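Local structure of arginine kinase (Cydia pomonella granulosis virus, 6VVG) at residues Cys118-Ile122 with Ala203-Leu207; Leu129-His133 with Thr192-Trp196; Lys248-Phe252 with Ile271-Leu277. The protein binds AMP and is a viral protein kinase, PK-1, that probably uses ATP to phosphorylate serine or threonine residues of its substrates. All blocks are in the same frame, centred on the assembly; numbering follows the deposited sequence. Where two conformers were deposited one is given.

Interaction 1 of 3, residues Cys118-Ile122 with Ala203-Leu207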
ATOM      1  N   CYS A 118     -19.349 -21.632 -13.829  1.00 12.20           N
ATOM      2  CA  CYS A 118     -18.794 -20.328 -14.176  1.00 14.18           C
ATOM      3  C   CYS A 118     -19.530 -19.211 -13.445  1.00 12.12           C
ATOM      4  O   CYS A 118     -18.903 -18.272 -12.945  1.00 11.95           O
ATOM      5  CB  CYS A 118     -18.858 -20.119 -15.687  1.00 10.78           C
ATOM      6  SG  CYS A 118     -17.819 -21.242 -16.647  1.00 11.30           S
ATOM      7  N   LYS A 119     -20.860 -19.298 -13.372  1.00 16.06           N
ATOM      8  CA  LYS A 119     -21.636 -18.297 -12.648  1.00 17.75           C
ATOM      9  C   LYS A 119     -21.154 -18.175 -11.210  1.00 16.13           C
ATOM     10  O   LYS A 119     -20.875 -17.075 -10.725  1.00  7.86           O
ATOM     11  CB  LYS A 119     -23.116 -18.669 -12.695  1.00 10.18           C
ATOM     12  CG  LYS A 119     -24.040 -17.699 -11.981  1.00 14.98           C
ATOM     13  CD  LYS A 119     -25.507 -18.068 -12.210  1.00 17.87           C
ATOM     14  CE  LYS A 119     -26.428 -17.221 -11.342  1.00 22.53           C
ATOM     15  NZ  LYS A 119     -27.863 -17.567 -11.528  1.00 27.78           N
ATOM     16  N   LYS A 120     -21.032 -19.308 -10.518  1.00 10.38           N
ATOM     17  CA  LYS A 120     -20.599 -19.279  -9.124  1.00 14.87           C
ATOM     18  C   LYS A 120     -19.197 -18.705  -8.985  1.00 15.47           C
ATOM     19  O   LYS A 120     -18.944 -17.872  -8.107  1.00 12.79           O
ATOM     20  CB  LYS A 120     -20.646 -20.677  -8.529  1.00 20.73           C
ATOM     21  N   ILE A 121     -18.276 -19.118  -9.852  1.00 16.80           N
ATOM     22  CA  ILE A 121     -16.911 -18.602  -9.796  1.00 11.84           C
ATOM     23  C   ILE A 121     -16.908 -17.090  -9.988  1.00 12.82           C
ATOM     24  O   ILE A 121     -16.236 -16.347  -9.258  1.00  7.77           O
ATOM     25  CB  ILE A 121     -16.049 -19.309 -10.857  1.00 14.73           C
ATOM     26  CG1 ILE A 121     -15.752 -20.747 -10.424  1.00 11.62           C
ATOM     27  CG2 ILE A 121     -14.771 -18.544 -11.113  1.00 15.03           C
ATOM     28  CD1 ILE A 121     -15.246 -21.644 -11.538  1.00 12.20           C
ATOM     29  N   ILE A 122     -17.678 -16.613 -10.964  1.00 10.48           N
ATOM     30  CA  ILE A 122     -17.662 -15.192 -11.290  1.00  8.76           C
ATOM     31  C   ILE A 122     -18.249 -14.374 -10.150  1.00  9.23           C
ATOM     32  O   ILE A 122     -17.743 -13.295  -9.819  1.00 12.61           O
ATOM     33  CB  ILE A 122     -18.401 -14.939 -12.615  1.00  6.78           C
ATOM     34  CG1 ILE A 122     -17.564 -15.461 -13.786  1.00 13.25           C
ATOM     35  CG2 ILE A 122     -18.687 -13.461 -12.783  1.00 13.93           C
ATOM     36  CD1 ILE A 122     -18.317 -15.571 -15.102  1.00 10.74           C
ATOM     37  N   ALA A 203     -14.089 -14.461 -17.490  1.00  8.16           N
ATOM     38  CA  ALA A 203     -15.439 -14.995 -17.640  1.00 12.53           C
ATOM     39  C   ALA A 203     -15.643 -15.559 -19.040  1.00 13.07           C
ATOM     40  O   ALA A 203     -16.194 -16.653 -19.211  1.00 12.23           O
ATOM     41  CB  ALA A 203     -16.467 -13.903 -17.334  1.00  8.24           C
ATOM     42  N   TYR A 204     -15.198 -14.823 -20.059  1.00 10.21           N
ATOM     43  CA  TYR A 204     -15.299 -15.337 -21.419  1.00 11.13           C
ATOM     44  C   TYR A 204     -14.529 -16.643 -21.568  1.00 11.79           C
ATOM     45  O   TYR A 204     -14.987 -17.573 -22.241  1.00 10.26           O
ATOM     46  CB  TYR A 204     -14.784 -14.304 -22.420  1.00 10.81           C
ATOM     47  CG  TYR A 204     -15.176 -14.625 -23.846  1.00  9.45           C
ATOM     48  CD1 TYR A 204     -14.508 -15.609 -24.573  1.00 14.30           C
ATOM     49  CD2 TYR A 204     -16.227 -13.962 -24.459  1.00  9.33           C
ATOM     50  CE1 TYR A 204     -14.879 -15.913 -25.871  1.00 12.99           C
ATOM     51  CE2 TYR A 204     -16.597 -14.254 -25.758  1.00 11.17           C
ATOM     52  CZ  TYR A 204     -15.922 -15.229 -26.457  1.00 12.30           C
ATOM     53  OH  TYR A 204     -16.294 -15.519 -27.750  1.00 21.66           O
ATOM     54  N   GLU A 205     -13.360 -16.733 -20.934  1.00 11.34           N
ATOM     55  CA  GLU A 205     -12.503 -17.897 -21.121  1.00  8.96           C
ATOM     56  C   GLU A 205     -13.097 -19.133 -20.459  1.00 11.63           C
ATOM     57  O   GLU A 205     -13.127 -20.212 -21.061  1.00 14.83           O
ATOM     58  CB  GLU A 205     -11.105 -17.603 -20.579  1.00 11.56           C
ATOM     59  CG  GLU A 205     -10.326 -16.638 -21.461  1.00 11.26           C
ATOM     60  CD  GLU A 205      -8.950 -16.315 -20.923  1.00 20.35           C
ATOM     61  OE1 GLU A 205      -8.851 -15.936 -19.737  1.00 19.33           O
ATOM     62  OE2 GLU A 205      -7.972 -16.437 -21.690  1.00 16.65           O
ATOM     63  N   ILE A 206     -13.579 -19.008 -19.220  1.00 15.55           N
ATOM     64  CA  ILE A 206     -14.125 -20.197 -18.572  1.00 10.21           C
ATOM     65  C   ILE A 206     -15.450 -20.599 -19.206  1.00 12.74           C
ATOM     66  O   ILE A 206     -15.774 -21.790 -19.279  1.00 12.57           O
ATOM     67  CB  ILE A 206     -14.274 -20.010 -17.052  1.00  8.69           C
ATOM     68  CG1 ILE A 206     -15.147 -18.805 -16.712  1.00 16.57           C
ATOM     69  CG2 ILE A 206     -12.906 -19.895 -16.399  1.00 11.26           C
ATOM     70  CD1 ILE A 206     -15.438 -18.688 -15.219  1.00 11.76           C
ATOM     71  N   LEU A 207     -16.242 -19.629 -19.670  1.00 10.93           N
ATOM     72  CA  LEU A 207     -17.526 -19.964 -20.278  1.00 15.84           C
ATOM     73  C   LEU A 207     -17.337 -20.630 -21.634  1.00 11.43           C
ATOM     74  O   LEU A 207     -18.028 -21.605 -21.956  1.00 13.03           O
ATOM     75  CB  LEU A 207     -18.386 -18.709 -20.421  1.00 10.59           C
ATOM     76  CG  LEU A 207     -19.087 -18.213 -19.157  1.00 12.78           C
ATOM     77  CD1 LEU A 207     -19.623 -16.799 -19.358  1.00 11.39           C
ATOM     78  CD2 LEU A 207     -20.203 -19.162 -18.755  1.00 12.40           C
TER

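Interaction 2 of 3, residues Leu129-His133 with Thr192-Trp196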
ATOM      1  N   LEU A 129     -12.944  -9.373  -5.308  1.00 11.70           N
ATOM      2  CA  LEU A 129     -12.227  -8.203  -5.803  1.00  9.27           C
ATOM      3  C   LEU A 129     -12.859  -6.916  -5.283  1.00  9.87           C
ATOM      4  O   LEU A 129     -12.150  -5.953  -4.969  1.00 10.35           O
ATOM      5  CB  LEU A 129     -12.194  -8.210  -7.328  1.00  9.57           C
ATOM      6  CG  LEU A 129     -11.223  -9.212  -7.959  1.00  9.90           C
ATOM      7  CD1 LEU A 129     -11.390  -9.255  -9.475  1.00 11.45           C
ATOM      8  CD2 LEU A 129      -9.781  -8.886  -7.592  1.00 12.30           C
ATOM      9  N   ASN A 130     -14.191  -6.882  -5.176  1.00 13.57           N
ATOM     10  CA  ASN A 130     -14.841  -5.709  -4.595  1.00 12.78           C
ATOM     11  C   ASN A 130     -14.370  -5.476  -3.170  1.00 13.48           C
ATOM     12  O   ASN A 130     -14.089  -4.334  -2.777  1.00 14.23           O
ATOM     13  CB  ASN A 130     -16.361  -5.863  -4.628  1.00  9.54           C
ATOM     14  CG  ASN A 130     -17.084  -4.581  -4.241  1.00  9.41           C
ATOM     15  OD1 ASN A 130     -16.861  -3.526  -4.834  1.00  9.76           O
ATOM     16  ND2 ASN A 130     -17.951  -4.669  -3.241  1.00 13.22           N
ATOM     17  N   ASP A 131     -14.288  -6.540  -2.360  1.00 10.22           N
ATOM     18  CA  ASP A 131     -13.798  -6.407  -0.999  0.50 13.83           C
ATOM     19  C   ASP A 131     -12.395  -5.792  -0.975  1.00 13.79           C
ATOM     20  O   ASP A 131     -12.112  -4.906  -0.176  1.00 12.72           O
ATOM     21  CB  ASP A 131     -13.800  -7.765  -0.298  0.50 17.62           C
ATOM     22  CG  ASP A 131     -13.757  -7.646   1.214  0.50 18.57           C
ATOM     23  OD1 ASP A 131     -14.050  -6.550   1.735  0.50 19.40           O
ATOM     24  OD2 ASP A 131     -13.425  -8.647   1.884  0.50 17.43           O
ATOM     25  N   LEU A 132     -11.520  -6.270  -1.865  1.00 13.37           N
ATOM     26  CA  LEU A 132     -10.196  -5.660  -1.977  1.00 20.02           C
ATOM     27  C   LEU A 132     -10.302  -4.190  -2.354  1.00 10.01           C
ATOM     28  O   LEU A 132      -9.610  -3.343  -1.778  1.00 11.19           O
ATOM     29  CB  LEU A 132      -9.369  -6.413  -3.016  1.00 11.07           C
ATOM     30  CG  LEU A 132      -8.050  -5.791  -3.469  1.00 14.49           C
ATOM     31  CD1 LEU A 132      -7.163  -5.530  -2.270  1.00 18.11           C
ATOM     32  CD2 LEU A 132      -7.348  -6.697  -4.476  1.00 14.00           C
ATOM     33  N   HIS A 133     -11.178  -3.867  -3.306  1.00 10.02           N
ATOM     34  CA  HIS A 133     -11.279  -2.507  -3.817  1.00  9.07           C
ATOM     35  C   HIS A 133     -11.726  -1.512  -2.756  1.00 10.22           C
ATOM     36  O   HIS A 133     -11.409  -0.325  -2.875  1.00 10.71           O
ATOM     37  CB  HIS A 133     -12.240  -2.491  -5.007  1.00 11.22           C
ATOM     38  CG  HIS A 133     -11.715  -3.218  -6.209  1.00 12.42           C
ATOM     39  ND1 HIS A 133     -12.528  -3.643  -7.238  1.00 11.62           N
ATOM     40  CD2 HIS A 133     -10.457  -3.587  -6.546  1.00 10.59           C
ATOM     41  CE1 HIS A 133     -11.791  -4.240  -8.159  1.00  9.75           C
ATOM     42  NE2 HIS A 133     -10.532  -4.221  -7.763  1.00 11.02           N
ATOM     43  N   THR A 192     -10.338   0.496 -10.608  1.00  9.93           N
ATOM     44  CA  THR A 192     -11.024  -0.784 -10.476  1.00  7.47           C
ATOM     45  C   THR A 192     -11.398  -1.361 -11.835  1.00  7.23           C
ATOM     46  O   THR A 192     -11.437  -2.586 -11.999  1.00  7.35           O
ATOM     47  CB  THR A 192     -12.275  -0.636  -9.607  1.00 12.55           C
ATOM     48  OG1 THR A 192     -13.136   0.369 -10.156  1.00  8.78           O
ATOM     49  CG2 THR A 192     -11.899  -0.258  -8.180  1.00 17.88           C
ATOM     50  N   SER A 193     -11.675  -0.502 -12.819  1.00  9.21           N
ATOM     51  CA  SER A 193     -12.080  -0.993 -14.132  1.00 10.68           C
ATOM     52  C   SER A 193     -11.001  -1.865 -14.763  1.00 11.16           C
ATOM     53  O   SER A 193     -11.312  -2.745 -15.573  1.00 11.93           O
ATOM     54  CB  SER A 193     -12.426   0.180 -15.052  1.00 14.39           C
ATOM     55  OG  SER A 193     -11.271   0.904 -15.439  1.00  8.26           O
ATOM     56  N   PHE A 194      -9.732  -1.631 -14.414  1.00  8.22           N
ATOM     57  CA  PHE A 194      -8.665  -2.520 -14.865  1.00  8.68           C
ATOM     58  C   PHE A 194      -8.980  -3.961 -14.482  1.00 10.62           C
ATOM     59  O   PHE A 194      -8.913  -4.876 -15.313  1.00  7.81           O
ATOM     60  CB  PHE A 194      -7.325  -2.117 -14.243  1.00  9.67           C
ATOM     61  CG  PHE A 194      -6.700  -0.891 -14.841  1.00 11.86           C
ATOM     62  CD1 PHE A 194      -7.463   0.062 -15.486  1.00 15.46           C
ATOM     63  CD2 PHE A 194      -5.332  -0.691 -14.737  1.00 15.87           C
ATOM     64  CE1 PHE A 194      -6.875   1.187 -16.025  1.00 15.93           C
ATOM     65  CE2 PHE A 194      -4.737   0.432 -15.272  1.00 15.93           C
ATOM     66  CZ  PHE A 194      -5.510   1.373 -15.917  1.00 14.59           C
ATOM     67  N   ASP A 195      -9.308  -4.175 -13.205  1.00  8.86           N
ATOM     68  CA  ASP A 195      -9.624  -5.513 -12.720  1.00  8.55           C
ATOM     69  C   ASP A 195     -10.893  -6.046 -13.370  1.00  7.63           C
ATOM     70  O   ASP A 195     -10.961  -7.222 -13.743  1.00  9.35           O
ATOM     71  CB  ASP A 195      -9.776  -5.494 -11.197  1.00  8.38           C
ATOM     72  CG  ASP A 195      -8.442  -5.496 -10.470  1.00 12.40           C
ATOM     73  OD1 ASP A 195      -7.404  -5.726 -11.120  1.00 12.08           O
ATOM     74  OD2 ASP A 195      -8.435  -5.270  -9.242  1.00 13.88           O
ATOM     75  N   TRP A 196     -11.914  -5.197 -13.509  1.00  7.39           N
ATOM     76  CA  TRP A 196     -13.186  -5.670 -14.045  1.00  9.91           C
ATOM     77  C   TRP A 196     -13.037  -6.142 -15.485  1.00  8.28           C
ATOM     78  O   TRP A 196     -13.657  -7.134 -15.883  1.00  6.58           O
ATOM     79  CB  TRP A 196     -14.242  -4.569 -13.932  1.00  6.46           C
ATOM     80  CG  TRP A 196     -14.553  -4.221 -12.503  1.00  9.78           C
ATOM     81  CD1 TRP A 196     -14.745  -2.974 -11.984  1.00  9.02           C
ATOM     82  CD2 TRP A 196     -14.692  -5.136 -11.406  1.00  8.10           C
ATOM     83  NE1 TRP A 196     -15.004  -3.058 -10.637  1.00  8.99           N
ATOM     84  CE2 TRP A 196     -14.975  -4.374 -10.258  1.00  7.34           C
ATOM     85  CE3 TRP A 196     -14.612  -6.528 -11.287  1.00  6.62           C
ATOM     86  CZ2 TRP A 196     -15.175  -4.956  -9.008  1.00  9.55           C
ATOM     87  CZ3 TRP A 196     -14.808  -7.101 -10.046  1.00 11.43           C
ATOM     88  CH2 TRP A 196     -15.089  -6.317  -8.923  1.00  6.35           C
TER

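Interaction 3 of 3, residues Lys248-Phe252 with Ile271-Leu277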
ATOM      1  N   LYS A 248     -28.166 -14.987 -21.485  1.00 13.21           N
ATOM      2  CA  LYS A 248     -27.725 -14.111 -20.404  1.00 15.58           C
ATOM      3  C   LYS A 248     -26.212 -14.162 -20.242  1.00 16.70           C
ATOM      4  O   LYS A 248     -25.570 -13.126 -20.034  1.00 13.26           O
ATOM      5  CB  LYS A 248     -28.416 -14.499 -19.097  1.00 13.70           C
ATOM      6  CG  LYS A 248     -29.823 -13.936 -18.936  1.00 22.87           C
ATOM      7  CD  LYS A 248     -30.567 -14.620 -17.791  1.00 22.77           C
ATOM      8  CE  LYS A 248     -31.986 -14.079 -17.653  1.00 31.83           C
ATOM      9  NZ  LYS A 248     -32.700 -14.661 -16.482  1.00 35.05           N
ATOM     10  N   ALA A 249     -25.623 -15.357 -20.338  1.00 15.59           N
ATOM     11  CA  ALA A 249     -24.172 -15.474 -20.233  1.00 14.43           C
ATOM     12  C   ALA A 249     -23.482 -14.724 -21.363  1.00 13.32           C
ATOM     13  O   ALA A 249     -22.458 -14.065 -21.150  1.00 16.61           O
ATOM     14  CB  ALA A 249     -23.759 -16.946 -20.237  1.00 12.02           C
ATOM     15  N   ASN A 250     -24.025 -14.817 -22.575  1.00 10.65           N
ATOM     16  CA  ASN A 250     -23.451 -14.072 -23.688  1.00 11.71           C
ATOM     17  C   ASN A 250     -23.588 -12.573 -23.462  1.00 13.52           C
ATOM     18  O   ASN A 250     -22.614 -11.829 -23.597  1.00 15.59           O
ATOM     19  CB  ASN A 250     -24.114 -14.490 -24.998  1.00 12.66           C
ATOM     20  CG  ASN A 250     -23.450 -15.702 -25.617  1.00 19.70           C
ATOM     21  OD1 ASN A 250     -22.297 -15.641 -26.050  1.00 13.96           O
ATOM     22  ND2 ASN A 250     -24.169 -16.816 -25.654  1.00 15.83           N
ATOM     23  N   ASP A 251     -24.781 -12.112 -23.082  1.00 11.41           N
ATOM     24  CA  ASP A 251     -24.961 -10.686 -22.829  1.00 14.58           C
ATOM     25  C   ASP A 251     -24.003 -10.187 -21.755  1.00 16.11           C
ATOM     26  O   ASP A 251     -23.547  -9.038 -21.814  1.00 13.29           O
ATOM     27  CB  ASP A 251     -26.406 -10.401 -22.421  1.00 15.64           C
ATOM     28  CG  ASP A 251     -26.758  -8.933 -22.522  1.00 22.80           C
ATOM     29  OD1 ASP A 251     -26.785  -8.404 -23.652  1.00 13.27           O
ATOM     30  OD2 ASP A 251     -26.999  -8.305 -21.470  1.00 12.60           O
ATOM     31  N   PHE A 252     -23.681 -11.034 -20.777  1.00 12.95           N
ATOM     32  CA  PHE A 252     -22.745 -10.642 -19.728  1.00  9.06           C
ATOM     33  C   PHE A 252     -21.373 -10.323 -20.311  1.00 13.58           C
ATOM     34  O   PHE A 252     -20.816  -9.249 -20.061  1.00 11.61           O
ATOM     35  CB  PHE A 252     -22.648 -11.752 -18.679  1.00 11.93           C
ATOM     36  CG  PHE A 252     -21.760 -11.414 -17.512  1.00 10.04           C
ATOM     37  CD1 PHE A 252     -22.149 -10.467 -16.578  1.00 10.40           C
ATOM     38  CD2 PHE A 252     -20.538 -12.048 -17.349  1.00 10.53           C
ATOM     39  CE1 PHE A 252     -21.332 -10.155 -15.504  1.00  9.32           C
ATOM     40  CE2 PHE A 252     -19.717 -11.738 -16.278  1.00  9.72           C
ATOM     41  CZ  PHE A 252     -20.116 -10.795 -15.354  1.00 12.78           C
ATOM     42  N   ILE A 271     -21.759  -4.928 -12.545  1.00 11.93           N
ATOM     43  CA  ILE A 271     -21.470  -6.343 -12.762  1.00  8.85           C
ATOM     44  C   ILE A 271     -22.424  -7.209 -11.952  1.00 15.20           C
ATOM     45  O   ILE A 271     -23.079  -8.112 -12.485  1.00 14.45           O
ATOM     46  CB  ILE A 271     -20.004  -6.648 -12.405  1.00 12.41           C
ATOM     47  CG1 ILE A 271     -19.056  -5.854 -13.307  1.00  9.21           C
ATOM     48  CG2 ILE A 271     -19.727  -8.142 -12.509  1.00 10.40           C
ATOM     49  CD1 ILE A 271     -17.626  -5.807 -12.794  1.00  9.65           C
ATOM     50  N   ILE A 272     -22.520  -6.943 -10.648  1.00 13.71           N
ATOM     51  CA  ILE A 272     -23.245  -7.833  -9.750  1.00 12.89           C
ATOM     52  C   ILE A 272     -24.747  -7.800  -9.986  1.00 16.78           C
ATOM     53  O   ILE A 272     -25.455  -8.722  -9.563  1.00 13.04           O
ATOM     54  CB  ILE A 272     -22.896  -7.469  -8.296  1.00 14.92           C
ATOM     55  CG1 ILE A 272     -23.179  -8.645  -7.360  1.00 21.50           C
ATOM     56  CG2 ILE A 272     -23.665  -6.231  -7.848  1.00 18.79           C
ATOM     57  CD1 ILE A 272     -22.243  -9.816  -7.551  1.00 16.41           C
ATOM     58  N   LYS A 273     -25.259  -6.781 -10.668  1.00 17.47           N
ATOM     59  CA  LYS A 273     -26.688  -6.671 -10.923  1.00 14.81           C
ATOM     60  C   LYS A 273     -27.095  -7.183 -12.301  1.00 18.05           C
ATOM     61  O   LYS A 273     -28.281  -7.131 -12.637  1.00 13.37           O
ATOM     62  CB  LYS A 273     -27.138  -5.215 -10.756  1.00 18.86           C
ATOM     63  CG  LYS A 273     -27.206  -4.753  -9.306  1.00 16.29           C
ATOM     64  CD  LYS A 273     -27.580  -3.276  -9.184  1.00 20.14           C
ATOM     65  CE  LYS A 273     -27.714  -2.869  -7.719  1.00 27.45           C
ATOM     66  NZ  LYS A 273     -28.557  -1.652  -7.544  1.00 48.92           N
ATOM     67  N   HIS A 274     -26.158  -7.682 -13.098  1.00 14.98           N
ATOM     68  CA  HIS A 274     -26.508  -8.179 -14.421  1.00 15.19           C
ATOM     69  C   HIS A 274     -27.308  -9.476 -14.300  1.00 14.04           C
ATOM     70  O   HIS A 274     -27.039 -10.288 -13.409  1.00 14.82           O
ATOM     71  CB  HIS A 274     -25.254  -8.421 -15.256  1.00 13.47           C
ATOM     72  CG  HIS A 274     -25.543  -8.770 -16.681  1.00 10.41           C
ATOM     73  ND1 HIS A 274     -25.755 -10.065 -17.105  1.00  9.24           N
ATOM     74  CD2 HIS A 274     -25.677  -7.991 -17.780  1.00 14.60           C
ATOM     75  CE1 HIS A 274     -25.999 -10.068 -18.403  1.00 16.10           C
ATOM     76  NE2 HIS A 274     -25.959  -8.821 -18.835  1.00 11.73           N
ATOM     77  N   PRO A 275     -28.299  -9.695 -15.175  1.00 14.00           N
ATOM     78  CA  PRO A 275     -29.106 -10.926 -15.067  1.00 11.96           C
ATOM     79  C   PRO A 275     -28.281 -12.191 -14.901  1.00 11.52           C
ATOM     80  O   PRO A 275     -28.653 -13.062 -14.107  1.00 18.06           O
ATOM     81  CB  PRO A 275     -29.899 -10.930 -16.382  1.00 18.64           C
ATOM     82  CG  PRO A 275     -30.141  -9.446 -16.644  1.00 17.64           C
ATOM     83  CD  PRO A 275     -28.815  -8.784 -16.220  1.00 13.45           C
ATOM     84  N   PHE A 276     -27.164 -12.314 -15.620  1.00 15.40           N
ATOM     85  CA  PHE A 276     -26.374 -13.538 -15.545  1.00 13.95           C
ATOM     86  C   PHE A 276     -26.022 -13.892 -14.107  1.00 14.66           C
ATOM     87  O   PHE A 276     -26.087 -15.061 -13.714  1.00 15.99           O
ATOM     88  CB  PHE A 276     -25.096 -13.390 -16.366  1.00 14.89           C
ATOM     89  CG  PHE A 276     -24.216 -14.605 -16.339  1.00 13.50           C
ATOM     90  CD1 PHE A 276     -24.712 -15.835 -16.721  1.00 15.77           C
ATOM     91  CD2 PHE A 276     -22.892 -14.515 -15.932  1.00 13.80           C
ATOM     92  CE1 PHE A 276     -23.909 -16.959 -16.706  1.00 18.13           C
ATOM     93  CE2 PHE A 276     -22.084 -15.638 -15.911  1.00 14.34           C
ATOM     94  CZ  PHE A 276     -22.595 -16.861 -16.299  1.00 18.91           C
ATOM     95  N   LEU A 277     -25.640 -12.899 -13.312  1.00 13.89           N
ATOM     96  CA  LEU A 277     -25.196 -13.130 -11.944  1.00 18.79           C
ATOM     97  C   LEU A 277     -26.336 -13.099 -10.935  1.00 26.54           C
ATOM     98  O   LEU A 277     -26.093 -13.318  -9.744  1.00 28.76           O
ATOM     99  CB  LEU A 277     -24.136 -12.095 -11.564  1.00 19.14           C
ATOM    100  CG  LEU A 277     -22.927 -12.055 -12.502  1.00 15.68           C
ATOM    101  CD1 LEU A 277     -21.847 -11.130 -11.954  1.00 12.44           C
ATOM    102  CD2 LEU A 277     -22.363 -13.453 -12.736  1.00 13.43           C
TER
HETATM  103  O   HOH W   1     -31.756 -13.303 -14.497  1.00 35.09           O

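Interaction 1 of 3, residues Cys118-Ile122 with Ala203-Leu207
Cys118 lays its SG over the face of a flat group, the peptide that follows Ile206, 3.4 Å from Ile206 O and almost as near to the carbonyl carbon. No aromatic ring takes part across the two segments, and aliphatic branches do the rest of the work. Ile206 serves as the central wedge. Its chi1 of 57° sets CG1 between the backbone N and the carbonyl carbon, and the extended chain then carries CD1 into the notch formed by Cys118, Ile121 and Ile122. There CD1 lies 3.7 Å from Cys118 CB and, less closely, 4.1 Å from Ile122 CG1, while the CG2 branch of Ile121 only grazes it. Packing is tighter at two points beside this wedge. The CD2 branch of Leu207 presses on Cys118 CB at 3.5 Å, and Ile122 CD1 approaches Ala203 CB to 3.3 Å, closer than two methyl carbons usually come, so the exact value is doubtful. Phe252 and Leu277 close over Ile122 from the region of helix 247-256 and the chain end. With local axes 10.3 Å apart and directions at 155°, Cys118 faces Leu207 and Ile122 faces Ala203. This is the nearly antiparallel, largely apolar pairing of helices E and F that forms the core of the C-terminal lobe in protein kinases.

Interaction 2 of 3, residues Leu129-His133 with Thr192-Trp196
His133 and Asp195 tie the last turn of kinase helix E to the first turns of helix F, the long central helix of the C-terminal lobe. The bond runs from His133 NE2 to Asp195 OD2, 2.8 Å long and nearly straight at 177°. It lies in the imidazole plane and uses the anti lone pair of the oxygen, and ring and carboxylate are almost coplanar. The ring is also held on its faces: Thr192 CG2 sits over one, 3.7 Å from the His133 ring centroid, while Leu129 O lies across the opposite face near the rim. With OG1 of Thr192 placed between its backbone N and carbonyl carbon (chi1 56°), the methyl is the branch turned to the imidazole. Asp195 fits the aspartate of the D-x-W-x-x-G motif of helix F, with Trp196 at its variable second position; this aspartate characteristically grips the catalytic loop. Here OD2 also accepts the backbone N-H of His139 and OD1 that of Asn140, in the segment corresponding to the HRD motif. Three N-H groups thus converge on a buried carboxylate and would be expected to favour its charged form. Trp196 completes the contact by offering its indole face to the ND1-CE1 edge of His133 in an offset edge-to-face pair, planes at 84°; the nearest atoms, His133 ND1 and Trp196 CZ2, are 3.4 Å apart. Farther along the indole, Leu129 CB packs obliquely against Trp196 CH2 at 3.8 Å, and helix 268-272 meets the same tryptophan through Tyr268 and Ile271.

Interaction 3 of 3, residues Lys248-Phe252 with Ile271-Leu277
Phe252 lies at the tight centre of this contact, its ring inserted among His274, Phe276, Ile271 and Leu277. CG stands anti to its backbone N (chi1 -177°), which swings the ring from helix 247-256 toward the chain end. Phe276 CD2 reaches over one face of this ring, 3.7 Å from Phe252 CG, though the two phenyl planes are inclined to each other and do not stack. The CD1 edge of Phe252 is directed at the imidazole face of His274 in an offset edge-to-face pair, and Leu277 CD1 packs against Phe252 CE1 at 3.7 Å. Next to it, Ala249 CA lies over the face of Phe276, with Ala249 CB 3.5 Å from Phe276 CE1. His274 is the polar pivot. NE2 donates to Asp251 OD2 (2.9 Å, 159°), meeting the carboxylate on its anti side and somewhat out of plane, while ND1 accepts the backbone N-H of Phe276 at 3.0 Å and 163°. With both nitrogens engaged, and Pro275 CD and Phe252 CA on opposite faces, the rotation of the ring is fixed. Asp251 OD2 has a second partner in Arg255, a salt bridge that would be expected to stabilise the carboxylate in its charged form. The outer side is looser: the extended chain of Lys248 crosses Pro275 at about a right angle, touching CB with its methylenes, and its ammonium reaches Pro275 O only through a water, 2.6 Å from Lys248 NZ. His274, Pro275 and Phe276 fit the His-x-aromatic-hydrophobic consensus, completed by Leu277, that marks the C-terminal boundary of many protein kinase domains, here docked on the helix corresponding to helix H.

How the interactions relate
Interactions 1 and 2 pair the same two helices, 115-133 and 192-208, at places whose centres are about 16 Å apart, yet their chemistry differs. Interaction 1 is an apolar seam remote from the nucleotide; interaction 2, closer to the AMP site, buries a histidine-carboxylate pair that connects with the catalytic loop. Interaction 3 joins later elements and lies farther from the chain's centre: it too combines a histidine-carboxylate bond with aromatic packing, but ends in a hydrated, lysine-bearing rim. It rests on both others, since Ile122 packs against Phe252, Phe276 and Leu277, while Ile271 meets Trp196. The three together show helix packing supplying the hydrophobic core and polar bonds fixing particular chain segments upon it.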